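Local coordinates for hemolysin activator protein CdiB (Acinetobacter baumannii ACICU, PDB 6WIL) that probably secretes the toxin of a contact-dependent growth inhibition system across the outer membrane, as a two-partner secretion transporter of the Omp85 superfamily, at residues Ser61-Ile66 with Asn132-Ile137; Val55-Ile60 with Gln126-Gly131; Phe76-Lys81 with Asn109-Lys114. One frame throughout, in Å; residues are numbered along the deposited sequence.

Contact 1 (Ser61-Ile66 with Asn132-Ile137); sequences SLIPLI and NLNLSI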
loop_
_atom_site.group_PDB
_atom_site.type_symbol
_atom_site.label_atom_id
_atom_site.label_comp_id
_atom_site.label_asym_id
_atom_site.label_seq_id
_atom_site.Cartn_x
_atom_site.Cartn_y
_atom_site.Cartn_z
ATOM N N SER A 61 26.764 32.291 6.751
ATOM C CA SER A 61 27.576 31.098 6.582
ATOM C C SER A 61 27.202 30.066 7.633
ATOM O O SER A 61 26.660 30.392 8.692
ATOM C CB SER A 61 29.074 31.419 6.678
ATOM O OG SER A 61 29.386 32.630 6.012
ATOM N N LEU A 62 27.491 28.808 7.316
ATOM C CA LEU A 62 27.446 27.722 8.282
ATOM C C LEU A 62 28.874 27.416 8.712
ATOM O O LEU A 62 29.743 27.179 7.865
ATOM C CB LEU A 62 26.779 26.479 7.694
ATOM C CG LEU A 62 26.479 25.361 8.698
ATOM C CD1 LEU A 62 25.463 25.829 9.734
ATOM C CD2 LEU A 62 25.998 24.098 7.994
ATOM N N ILE A 63 29.114 27.440 10.017
ATOM C CA ILE A 63 30.457 27.405 10.583
ATOM C C ILE A 63 30.573 26.164 11.450
ATOM O O ILE A 63 29.714 25.935 12.306
ATOM C CB ILE A 63 30.779 28.667 11.406
ATOM C CG1 ILE A 63 30.770 29.898 10.502
ATOM C CG2 ILE A 63 32.121 28.529 12.104
ATOM C CD1 ILE A 63 31.757 29.817 9.362
ATOM N N PRO A 64 31.608 25.342 11.275
ATOM C CA PRO A 64 31.732 24.125 12.083
ATOM C C PRO A 64 31.910 24.440 13.560
ATOM O O PRO A 64 32.557 25.420 13.936
ATOM C CB PRO A 64 32.978 23.442 11.506
ATOM C CG PRO A 64 33.148 24.024 10.141
ATOM C CD PRO A 64 32.648 25.432 10.236
ATOM N N LEU A 65 31.312 23.601 14.399
ATOM C CA LEU A 65 31.653 23.587 15.811
ATOM C C LEU A 65 32.935 22.781 16.007
ATOM O O LEU A 65 33.538 22.278 15.053
ATOM C CB LEU A 65 30.504 23.015 16.639
ATOM C CG LEU A 65 29.257 23.883 16.796
ATOM C CD1 LEU A 65 28.321 23.301 17.847
ATOM C CD2 LEU A 65 29.642 25.307 17.151
ATOM N N ILE A 66 33.362 22.650 17.262
ATOM C CA ILE A 66 34.564 21.885 17.563
ATOM C C ILE A 66 34.339 20.420 17.226
ATOM O O ILE A 66 33.349 19.814 17.652
ATOM C CB ILE A 66 34.951 22.057 19.037
ATOM C CG1 ILE A 66 35.296 23.520 19.306
ATOM C CG2 ILE A 66 36.102 21.123 19.401
ATOM C CD1 ILE A 66 35.556 23.812 20.754
ATOM N N ASN A 132 29.188 39.513 9.757
ATOM C CA ASN A 132 29.102 38.113 9.350
ATOM C C ASN A 132 28.102 37.385 10.243
ATOM O O ASN A 132 28.352 37.187 11.435
ATOM C CB ASN A 132 30.472 37.443 9.414
ATOM C CG ASN A 132 31.422 37.963 8.357
ATOM O OD1 ASN A 132 31.058 38.815 7.547
ATOM N ND2 ASN A 132 32.652 37.465 8.369
ATOM N N LEU A 133 26.975 36.978 9.664
ATOM C CA LEU A 133 26.036 36.112 10.367
ATOM C C LEU A 133 26.517 34.675 10.218
ATOM O O LEU A 133 26.438 34.095 9.132
ATOM C CB LEU A 133 24.623 36.274 9.820
ATOM C CG LEU A 133 23.610 35.361 10.516
ATOM C CD1 LEU A 133 23.570 35.661 12.003
ATOM C CD2 LEU A 133 22.231 35.499 9.898
ATOM N N ASN A 134 27.028 34.105 11.304
ATOM C CA ASN A 134 27.604 32.768 11.285
ATOM C C ASN A 134 26.709 31.834 12.087
ATOM O O ASN A 134 26.594 31.968 13.311
ATOM C CB ASN A 134 29.030 32.785 11.829
ATOM C CG ASN A 134 30.017 33.362 10.835
ATOM O OD1 ASN A 134 29.728 33.451 9.642
ATOM N ND2 ASN A 134 31.192 33.741 11.316
ATOM N N LEU A 135 26.076 30.896 11.394
ATOM C CA LEU A 135 25.211 29.910 12.017
ATOM C C LEU A 135 25.979 28.621 12.266
ATOM O O LEU A 135 26.936 28.295 11.558
ATOM C CB LEU A 135 23.991 29.618 11.145
ATOM C CG LEU A 135 22.957 30.735 11.051
ATOM C CD1 LEU A 135 21.769 30.264 10.236
ATOM C CD2 LEU A 135 22.525 31.173 12.440
ATOM N N SER A 136 25.554 27.893 13.291
ATOM C CA SER A 136 26.134 26.593 13.582
ATOM C C SER A 136 25.027 25.610 13.905
ATOM O O SER A 136 23.910 25.995 14.252
ATOM C CB SER A 136 27.122 26.646 14.746
ATOM O OG SER A 136 28.397 27.023 14.283
ATOM N N ILE A 137 25.353 24.327 13.815
ATOM C CA ILE A 137 24.370 23.274 14.028
ATOM C C ILE A 137 24.846 22.363 15.152
ATOM O O ILE A 137 25.938 21.783 15.085
ATOM C CB ILE A 137 24.087 22.477 12.744
ATOM C CG1 ILE A 137 23.049 21.389 13.030
ATOM C CG2 ILE A 137 25.359 21.870 12.172
ATOM C CD1 ILE A 137 22.392 20.819 11.813
#
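The flat carboxamide of Asn134 has Ile63 CG1 over one face, 3.6 Å from Asn134 CG, while its OD1 leans toward Ser61, 3.7 Å from Ser61 CB. Apolar CG1 suits an amide face, which offers little for polar bonding. Beneath these side chains two parallel strands pair: Leu133 O accepts from Ser61 N (3.0 Å), and Ser61 O from Leu135 N (2.8 Å). Leu135 O then accepts from Ile63 N (2.8 Å). Where the backbones begin to part, the short side chain of Ser136 continues the pairing. Its OG, beside its own backbone N (chi1 -85°), donates to Ile63 O at 2.6 Å, coming in 27° out of the carbonyl plane. Leu65 CD2 lies against that hydroxyl, 3.6 Å from Ser136 OG. On the other face, Leu62 CD1 packs 4.3 Å from Leu135 CB, and leucine suits this face because Leu135 and Leu73 border it. Strand 132-149 is the middle partner here, with strand 59-62 along one edge and strand 120-123 along the other; helix 70-74 brings Leu73 against Leu62 and Ile137, and Gln68 bonds both Leu65 N and Ile137 O.

Contact 2 (Val55-Ile60 with Gln126-Gly131); sequences VTVKEI and QDLNHG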
loop_
_atom_site.group_PDB
_atom_site.type_symbol
_atom_site.label_atom_id
_atom_site.label_comp_id
_atom_site.label_asym_id
_atom_site.label_seq_id
_atom_site.Cartn_x
_atom_site.Cartn_y
_atom_site.Cartn_z
ATOM N N VAL A 55 22.594 45.424 12.890
ATOM C CA VAL A 55 23.875 45.215 12.228
ATOM C C VAL A 55 23.604 44.820 10.783
ATOM O O VAL A 55 22.628 44.121 10.491
ATOM C CB VAL A 55 24.725 44.148 12.951
ATOM C CG1 VAL A 55 24.012 42.798 12.967
ATOM C CG2 VAL A 55 26.105 44.029 12.314
ATOM N N THR A 56 24.452 45.295 9.878
ATOM C CA THR A 56 24.320 44.982 8.460
ATOM C C THR A 56 25.020 43.659 8.192
ATOM O O THR A 56 26.241 43.555 8.347
ATOM C CB THR A 56 24.918 46.099 7.609
ATOM O OG1 THR A 56 24.170 47.306 7.809
ATOM C CG2 THR A 56 24.891 45.721 6.135
ATOM N N VAL A 57 24.261 42.641 7.804
ATOM C CA VAL A 57 24.866 41.348 7.514
ATOM C C VAL A 57 25.345 41.348 6.069
ATOM O O VAL A 57 24.616 41.747 5.153
ATOM C CB VAL A 57 23.885 40.196 7.807
ATOM C CG1 VAL A 57 23.286 40.361 9.193
ATOM C CG2 VAL A 57 22.782 40.099 6.763
ATOM N N LYS A 58 26.598 40.962 5.865
ATOM C CA LYS A 58 27.139 40.846 4.525
ATOM C C LYS A 58 27.515 39.420 4.159
ATOM O O LYS A 58 27.810 39.160 2.987
ATOM C CB LYS A 58 28.364 41.761 4.354
ATOM C CG LYS A 58 29.605 41.329 5.106
ATOM C CD LYS A 58 30.621 42.463 5.127
ATOM C CE LYS A 58 31.937 42.049 5.772
ATOM N NZ LYS A 58 32.789 41.219 4.873
ATOM N N GLU A 59 27.505 38.495 5.118
ATOM C CA GLU A 59 27.794 37.090 4.861
ATOM C C GLU A 59 26.940 36.240 5.786
ATOM O O GLU A 59 26.924 36.471 6.999
ATOM C CB GLU A 59 29.280 36.765 5.082
ATOM C CG GLU A 59 30.257 37.724 4.416
ATOM C CD GLU A 59 31.676 37.195 4.377
ATOM O OE1 GLU A 59 31.924 36.101 4.929
ATOM O OE2 GLU A 59 32.542 37.873 3.783
ATOM N N ILE A 60 26.233 35.267 5.218
ATOM C CA ILE A 60 25.540 34.241 5.989
ATOM C C ILE A 60 26.237 32.921 5.706
ATOM O O ILE A 60 26.307 32.483 4.550
ATOM C CB ILE A 60 24.047 34.163 5.642
ATOM C CG1 ILE A 60 23.425 35.559 5.671
ATOM C CG2 ILE A 60 23.333 33.238 6.625
ATOM C CD1 ILE A 60 22.104 35.653 4.935
ATOM N N GLN A 126 29.732 36.352 17.707
ATOM C CA GLN A 126 30.956 37.141 17.808
ATOM C C GLN A 126 31.293 37.827 16.490
ATOM O O GLN A 126 31.695 38.997 16.474
ATOM C CB GLN A 126 32.118 36.251 18.254
ATOM C CG GLN A 126 33.472 36.947 18.261
ATOM C CD GLN A 126 33.542 38.078 19.270
ATOM O OE1 GLN A 126 32.802 38.093 20.255
ATOM N NE2 GLN A 126 34.431 39.034 19.027
ATOM N N ASP A 127 31.132 37.116 15.374
ATOM C CA ASP A 127 31.520 37.646 14.074
ATOM C C ASP A 127 30.531 38.662 13.525
ATOM O O ASP A 127 30.801 39.258 12.475
ATOM C CB ASP A 127 31.692 36.502 13.076
ATOM C CG ASP A 127 32.529 35.371 13.636
ATOM O OD1 ASP A 127 31.966 34.519 14.358
ATOM O OD2 ASP A 127 33.749 35.345 13.366
ATOM N N LEU A 128 29.398 38.874 14.198
ATOM C CA LEU A 128 28.509 39.960 13.809
ATOM C C LEU A 128 29.175 41.322 13.962
ATOM O O LEU A 128 28.702 42.301 13.374
ATOM C CB LEU A 128 27.217 39.902 14.624
ATOM C CG LEU A 128 26.158 38.936 14.085
ATOM C CD1 LEU A 128 24.918 38.944 14.964
ATOM C CD2 LEU A 128 25.801 39.285 12.643
ATOM N N ASN A 129 30.268 41.404 14.728
ATOM C CA ASN A 129 31.063 42.625 14.765
ATOM C C ASN A 129 31.597 43.006 13.393
ATOM O O ASN A 129 31.895 44.182 13.161
ATOM C CB ASN A 129 32.226 42.475 15.744
ATOM C CG ASN A 129 31.788 42.588 17.185
ATOM O OD1 ASN A 129 31.461 43.676 17.661
ATOM N ND2 ASN A 129 31.781 41.466 17.894
ATOM N N HIS A 130 31.728 42.042 12.481
ATOM C CA HIS A 130 32.203 42.305 11.130
ATOM C C HIS A 130 31.114 42.079 10.085
ATOM O O HIS A 130 31.422 41.852 8.912
ATOM C CB HIS A 130 33.427 41.440 10.825
ATOM C CG HIS A 130 34.408 41.359 11.955
ATOM N ND1 HIS A 130 35.489 42.206 12.069
ATOM C CD2 HIS A 130 34.472 40.525 13.021
ATOM C CE1 HIS A 130 36.175 41.900 13.156
ATOM N NE2 HIS A 130 35.578 40.884 13.752
ATOM N N GLY A 131 29.846 42.133 10.491
ATOM C CA GLY A 131 28.747 41.914 9.572
ATOM C C GLY A 131 28.565 40.486 9.097
ATOM O O GLY A 131 27.845 40.259 8.122
#
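Val55, Val57 and Lys58 meet Leu128 and Gly131 at the edge of a POTRA domain, where the chain leading into strand 59-62 runs past the 3-10 turn that precedes strand 132-149. One backbone hydrogen bond joins the two: Lys58 N gives its hydrogen to Gly131 O at 2.7 Å, nearly straight at 167° and in the carbonyl plane. The same oxygen is approached by a weaker donor, Val57 CA, at 3.2 Å. Gly131 fits this place for two reasons. Its phi is positive (71°), a conformation that glycine adopts easily, and its CA lies 3.2 Å from Thr56 O, where a beta carbon would press on that oxygen.

The apolar part is small. Val55 CG1 and Leu128 CD2 meet at 4.0 Å, the two side chains crossing at about a right angle, and Val57 CG1 adds a looser touch to Leu128 CD2 at 4.4 Å. The other methyl of Val55, CG2, packs 3.3 Å from Leu128 O, the carbonyl that accepts Gly131 N within the turn. In that turn Asn129 suits its position because its backbone N and its ND2 both bond to Gln126 O, tying side chain and main chain to one acceptor.

Charge enters through Lys58, whose NZ forms a salt bridge with Glu59 OE2 (3.5 Å) on its own segment. CG stands between the backbone N and the carbonyl carbon (chi1 71°), and from there the long aliphatic chain extends alongside the turn, passing Gly131 O and bringing CE to 3.2 Å from His130 O.

Contact 3 (Phe76-Lys81 with Asn109-Lys114); sequences FNFVIK and NELLKK
This is a helix-to-helix contact built on an aromatic side chain: Phe78, near the start of helix 77-85, lies against Glu110 and Leu111 of helix 97-113 and against Lys114. The axes of the short segments 77-81 and 109-113 approach to 9.7 Å, and their directions differ by 131°, so the helices run in broadly opposed senses. A large flat ring is well suited to bridging such a separation. Lys114 lies over one face of it, with CG 4.0 Å from the Phe78 ring centroid in a CH-pi contact. Bends in the lysine chain at chi2 and chi4 then carry NZ back over the same face, 4.1 Å from that centroid, as an off-centre cation-pi partner. The opposite face has Val79 CG2 toward its rim. At the edge, in the ring plane, Glu110 O stands 3.6 Å from Phe78 CE2, facing the slightly positive hydrogens there. Both helices belong to the POTRA fold, in which two helices follow the first strand and pack on one face of the sheet. Leu111 points its CD1 into the seam between them and the sheet. That methyl carbon meets Phe76 CE1 at 3.9 Å and Val79 CG2 at 4.0 Å, and a branched aliphatic side chain suits a site bordered by rings and methyls. CG anti to the backbone N (chi1 -155°) directs it there. Phe76 is held further by an edge-to-face contact with Phe116, and at the exposed margin Glu110 OE1 has a long salt bridge to Lys113 NZ (3.6 Å).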
loop_
_atom_site.group_PDB
_atom_site.type_symbol
_atom_site.label_atom_id
_atom_site.label_comp_id
_atom_site.label_asym_id
_atom_site.label_seq_id
_atom_site.Cartn_x
_atom_site.Cartn_y
_atom_site.Cartn_z
ATOM N N PHE A 76 24.055 19.730 5.594
ATOM C CA PHE A 76 23.161 20.714 6.193
ATOM C C PHE A 76 23.167 22.059 5.480
ATOM O O PHE A 76 22.587 23.019 5.998
ATOM C CB PHE A 76 23.507 20.907 7.668
ATOM C CG PHE A 76 23.099 19.754 8.535
ATOM C CD1 PHE A 76 21.759 19.465 8.735
ATOM C CD2 PHE A 76 24.051 18.952 9.143
ATOM C CE1 PHE A 76 21.374 18.405 9.534
ATOM C CE2 PHE A 76 23.673 17.888 9.940
ATOM C CZ PHE A 76 22.333 17.616 10.139
ATOM N N ASN A 77 23.782 22.153 4.297
ATOM C CA ASN A 77 23.817 23.425 3.584
ATOM C C ASN A 77 22.432 23.888 3.146
ATOM O O ASN A 77 22.269 25.065 2.807
ATOM C CB ASN A 77 24.747 23.338 2.369
ATOM C CG ASN A 77 24.329 22.262 1.382
ATOM O OD1 ASN A 77 23.254 22.332 0.783
ATOM N ND2 ASN A 77 25.193 21.271 1.187
ATOM N N PHE A 78 21.433 23.001 3.151
ATOM C CA PHE A 78 20.079 23.409 2.795
ATOM C C PHE A 78 19.500 24.405 3.792
ATOM O O PHE A 78 18.547 25.118 3.460
ATOM C CB PHE A 78 19.164 22.184 2.690
ATOM C CG PHE A 78 18.847 21.546 4.011
ATOM C CD1 PHE A 78 19.706 20.612 4.566
ATOM C CD2 PHE A 78 17.684 21.868 4.694
ATOM C CE1 PHE A 78 19.417 20.016 5.782
ATOM C CE2 PHE A 78 17.392 21.283 5.915
ATOM C CZ PHE A 78 18.259 20.354 6.458
ATOM N N VAL A 79 20.044 24.459 5.007
ATOM C CA VAL A 79 19.595 25.444 5.985
ATOM C C VAL A 79 19.985 26.849 5.541
ATOM O O VAL A 79 19.166 27.775 5.568
ATOM C CB VAL A 79 20.162 25.110 7.376
ATOM C CG1 VAL A 79 20.027 26.302 8.311
ATOM C CG2 VAL A 79 19.462 23.883 7.954
ATOM N N ILE A 80 21.240 27.027 5.124
ATOM C CA ILE A 80 21.674 28.325 4.617
ATOM C C ILE A 80 21.023 28.610 3.268
ATOM O O ILE A 80 20.663 29.756 2.968
ATOM C CB ILE A 80 23.210 28.383 4.534
ATOM C CG1 ILE A 80 23.822 28.225 5.926
ATOM C CG2 ILE A 80 23.669 29.692 3.907
ATOM C CD1 ILE A 80 23.414 29.313 6.892
ATOM N N LYS A 81 20.861 27.574 2.438
ATOM C CA LYS A 81 20.153 27.726 1.171
ATOM C C LYS A 81 18.773 28.338 1.380
ATOM O O LYS A 81 18.385 29.281 0.681
ATOM C CB LYS A 81 20.021 26.371 0.473
ATOM C CG LYS A 81 21.046 26.086 -0.608
ATOM C CD LYS A 81 20.497 25.032 -1.563
ATOM C CE LYS A 81 21.467 23.883 -1.766
ATOM N NZ LYS A 81 20.739 22.601 -1.989
ATOM N N ASN A 109 12.984 25.617 11.883
ATOM C CA ASN A 109 11.827 24.983 11.260
ATOM C C ASN A 109 12.239 24.215 10.013
ATOM O O ASN A 109 11.720 23.126 9.744
ATOM C CB ASN A 109 10.769 26.037 10.927
ATOM C CG ASN A 109 9.581 25.458 10.183
ATOM O OD1 ASN A 109 8.698 24.847 10.783
ATOM N ND2 ASN A 109 9.547 25.659 8.869
ATOM N N GLU A 110 13.184 24.763 9.246
ATOM C CA GLU A 110 13.700 24.049 8.084
ATOM C C GLU A 110 14.444 22.789 8.506
ATOM O O GLU A 110 14.418 21.774 7.799
ATOM C CB GLU A 110 14.612 24.967 7.271
ATOM C CG GLU A 110 14.810 24.503 5.848
ATOM C CD GLU A 110 13.492 24.276 5.139
ATOM O OE1 GLU A 110 12.673 25.220 5.089
ATOM O OE2 GLU A 110 13.267 23.146 4.653
ATOM N N LEU A 111 15.116 22.840 9.657
ATOM C CA LEU A 111 15.775 21.654 10.193
ATOM C C LEU A 111 14.754 20.572 10.521
ATOM O O LEU A 111 14.941 19.398 10.177
ATOM C CB LEU A 111 16.586 22.036 11.434
ATOM C CG LEU A 111 17.770 21.152 11.822
ATOM C CD1 LEU A 111 18.779 21.104 10.686
ATOM C CD2 LEU A 111 18.422 21.675 13.096
ATOM N N LEU A 112 13.659 20.954 11.185
ATOM C CA LEU A 112 12.592 20.005 11.478
ATOM C C LEU A 112 11.875 19.553 10.213
ATOM O O LEU A 112 11.368 18.426 10.162
ATOM C CB LEU A 112 11.595 20.628 12.457
ATOM C CG LEU A 112 12.178 21.097 13.790
ATOM C CD1 LEU A 112 11.098 21.716 14.667
ATOM C CD2 LEU A 112 12.858 19.940 14.506
ATOM N N LYS A 113 11.814 20.414 9.192
ATOM C CA LYS A 113 11.196 20.030 7.927
ATOM C C LYS A 113 11.871 18.801 7.332
ATOM O O LYS A 113 11.199 17.903 6.813
ATOM C CB LYS A 113 11.255 21.192 6.936
ATOM C CG LYS A 113 9.930 21.880 6.681
ATOM C CD LYS A 113 10.059 22.858 5.522
ATOM C CE LYS A 113 8.790 23.669 5.330
ATOM N NZ LYS A 113 9.074 24.957 4.642
ATOM N N LYS A 114 13.198 18.743 7.399
ATOM C CA LYS A 114 13.942 17.610 6.869
ATOM C C LYS A 114 14.064 16.461 7.863
ATOM O O LYS A 114 14.637 15.423 7.517
ATOM C CB LYS A 114 15.332 18.061 6.410
ATOM C CG LYS A 114 15.418 18.397 4.922
ATOM C CD LYS A 114 14.442 19.495 4.528
ATOM C CE LYS A 114 14.390 19.674 3.019
ATOM N NZ LYS A 114 15.742 19.920 2.449
#

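All three contacts lie in one POTRA domain, well away from the barrel. Contacts 1 and 2 are centred about 12 Å apart and share strand 59-62: contact 2 leads into its pairing with strand 132-149, and contact 1 carries that pairing on. Their segments alternate along the chain, whereas contact 3 is nested inside the loop both close, about 13 Å from contact 1 and 21 Å from contact 2, centre to centre. Ile137 CD1 touches Phe76 CD1 (3.4 Å). Strands some 70 residues apart thus lie side by side in parallel, and helices 77-85 and 97-113 pack on one face of the sheet. Such POTRA domains probably receive the secreted partner on its way to the barrel.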